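Local coordinates for protein putative acetyltransferase (Nocardia farcinica, PDB 3D9W) that probably transfers acetyl groups from acetyl-coenzyme A to arylamines, at residues H75-G80 and D268-G273. Sequence-based numbering, arbitrary orientation.
Sequences HSRRGG and DIELPG
Arg-77 reaches across to two acids at once. Its guanidinium takes Glu-270 side-on, and both nitrogens settle on one carboxylate oxygen: NE of Arg-77 lies 2.8 Å from OE1 of Glu-270, and NH2 of Arg-77 is 3.0 Å from that same OE1. The oxygen sits at the guanidinium edge, in its plane, while the two flat groups stand almost perpendicular, 85° apart. Farther round, NH1 of Arg-77 makes a longer salt bridge, 3.2 Å, to OD1 of Asp-268; it meets that oxygen on its anti side, and the oxygen lies out of the guanidinium plane. Bends at chi2 (-113°) and chi3 carry the guanidinium over the backbone of Asp-268, whose carbonyl carbon lies above the centre of one guanidinium face. The other oxygen of Asp-268, OD2, is bridged to Arg-226, so two arginines share this acid.

The backbone joins in through the O of Arg-77, a residue at the centre of an inverse gamma turn; this O accepts a nearly straight hydrogen bond (2.7 Å, N-H...O angle 165°) from the N of Glu-270. In this arylamine N-acetyltransferase fold, the contact ties the loop between helices 66-73 and 82-95 to the one joining helices 259-265 and 273-280, near the surface.

Next door, Arg-78 turns its polar end to Glu-52 and Glu-55, and its aliphatic part meets Ile-269 and Leu-271. CD2 of Leu-271 rests over one guanidinium face, offset toward the rim, 3.4 Å from CD of Arg-78. CG2 of Ile-269 reaches that CD at 3.7 Å, and Leu-54 of helix 54-57 touches all three side chains.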
loop_
_atom_site.group_PDB
_atom_site.type_symbol
_atom_site.label_atom_id
_atom_site.label_comp_id
_atom_site.label_asym_id
_atom_site.label_seq_id
_atom_site.Cartn_x
_atom_site.Cartn_y
_atom_site.Cartn_z
ATOM N N HIS A 75 -4.727 10.132 -12.865
ATOM C CA HIS A 75 -5.707 10.805 -13.716
ATOM C C HIS A 75 -7.127 10.279 -13.643
ATOM O O HIS A 75 -7.953 10.627 -14.482
ATOM C CB HIS A 75 -5.250 10.759 -15.170
ATOM C CG HIS A 75 -3.887 11.318 -15.376
ATOM N ND1 HIS A 75 -3.576 12.628 -15.087
ATOM C CD2 HIS A 75 -2.738 10.737 -15.790
ATOM C CE1 HIS A 75 -2.289 12.830 -15.313
ATOM N NE2 HIS A 75 -1.759 11.698 -15.739
ATOM N N SER A 76 -7.413 9.437 -12.661
ATOM C CA SER A 76 -8.755 8.894 -12.512
ATOM C C SER A 76 -9.073 8.746 -11.048
ATOM O O SER A 76 -8.186 8.825 -10.198
ATOM C CB SER A 76 -8.878 7.525 -13.187
ATOM O OG SER A 76 -8.737 7.631 -14.592
ATOM N N ARG A 77 -10.348 8.533 -10.755
ATOM C CA ARG A 77 -10.783 8.348 -9.384
ATOM C C ARG A 77 -10.768 6.867 -9.141
ATOM O O ARG A 77 -11.804 6.223 -9.069
ATOM C CB ARG A 77 -12.185 8.903 -9.194
ATOM C CG ARG A 77 -12.255 10.404 -9.402
ATOM C CD ARG A 77 -12.567 11.079 -8.108
ATOM N NE ARG A 77 -13.897 10.694 -7.659
ATOM C CZ ARG A 77 -14.342 10.851 -6.418
ATOM N NH1 ARG A 77 -13.561 11.387 -5.478
ATOM N NH2 ARG A 77 -15.575 10.476 -6.119
ATOM N N ARG A 78 -9.563 6.330 -9.044
ATOM C CA ARG A 78 -9.369 4.917 -8.813
ATOM C C ARG A 78 -8.108 4.768 -8.000
ATOM O O ARG A 78 -7.249 5.652 -8.000
ATOM C CB ARG A 78 -9.219 4.171 -10.140
ATOM C CG ARG A 78 -10.487 4.097 -10.969
ATOM C CD ARG A 78 -11.576 3.319 -10.238
ATOM N NE ARG A 78 -11.187 1.940 -9.955
ATOM C CZ ARG A 78 -10.993 1.018 -10.890
ATOM N NH1 ARG A 78 -11.155 1.331 -12.169
ATOM N NH2 ARG A 78 -10.644 -0.214 -10.544
ATOM N N GLY A 79 -8.008 3.648 -7.298
ATOM C CA GLY A 79 -6.841 3.385 -6.483
ATOM C C GLY A 79 -6.198 2.100 -6.953
ATOM O O GLY A 79 -6.461 1.652 -8.065
ATOM N N GLY A 80 -5.349 1.518 -6.109
ATOM C CA GLY A 80 -4.680 0.272 -6.435
ATOM C C GLY A 80 -4.211 -0.372 -5.148
ATOM O O GLY A 80 -4.418 0.191 -4.078
ATOM N N ASP A 268 -13.383 7.559 -2.674
ATOM C CA ASP A 268 -13.018 8.375 -3.817
ATOM C C ASP A 268 -12.689 7.549 -5.036
ATOM O O ASP A 268 -11.710 7.798 -5.735
ATOM C CB ASP A 268 -11.853 9.265 -3.435
ATOM C CG ASP A 268 -12.173 10.115 -2.246
ATOM O OD1 ASP A 268 -13.210 10.811 -2.304
ATOM O OD2 ASP A 268 -11.408 10.077 -1.257
ATOM N N ILE A 269 -13.535 6.557 -5.262
ATOM C CA ILE A 269 -13.412 5.659 -6.383
ATOM C C ILE A 269 -14.653 5.867 -7.242
ATOM O O ILE A 269 -15.767 5.877 -6.727
ATOM C CB ILE A 269 -13.325 4.205 -5.888
ATOM C CG1 ILE A 269 -11.987 4.006 -5.180
ATOM C CG2 ILE A 269 -13.523 3.225 -7.043
ATOM C CD1 ILE A 269 -11.787 2.632 -4.610
ATOM N N GLU A 270 -14.442 6.052 -8.544
ATOM C CA GLU A 270 -15.520 6.272 -9.515
ATOM C C GLU A 270 -15.454 5.185 -10.594
ATOM O O GLU A 270 -14.414 4.983 -11.221
ATOM C CB GLU A 270 -15.359 7.652 -10.164
ATOM C CG GLU A 270 -16.659 8.328 -10.555
ATOM C CD GLU A 270 -16.700 9.788 -10.118
ATOM O OE1 GLU A 270 -16.274 10.089 -8.972
ATOM O OE2 GLU A 270 -17.171 10.629 -10.917
ATOM N N LEU A 271 -16.570 4.499 -10.812
ATOM C CA LEU A 271 -16.628 3.429 -11.792
ATOM C C LEU A 271 -17.762 3.623 -12.773
ATOM O O LEU A 271 -18.759 4.267 -12.468
ATOM C CB LEU A 271 -16.866 2.101 -11.099
ATOM C CG LEU A 271 -16.015 1.697 -9.916
ATOM C CD1 LEU A 271 -16.440 0.307 -9.426
ATOM C CD2 LEU A 271 -14.554 1.709 -10.332
ATOM N N PRO A 272 -17.631 3.056 -13.976
ATOM C CA PRO A 272 -18.721 3.214 -14.941
ATOM C C PRO A 272 -19.897 2.401 -14.395
ATOM O O PRO A 272 -19.729 1.568 -13.496
ATOM C CB PRO A 272 -18.152 2.596 -16.216
ATOM C CG PRO A 272 -16.662 2.791 -16.071
ATOM C CD PRO A 272 -16.438 2.467 -14.607
ATOM N N GLY A 273 -21.087 2.634 -14.937
ATOM C CA GLY A 273 -22.258 1.910 -14.473
ATOM C C GLY A 273 -22.083 0.417 -14.623
ATOM O O GLY A 273 -22.285 -0.337 -13.663
#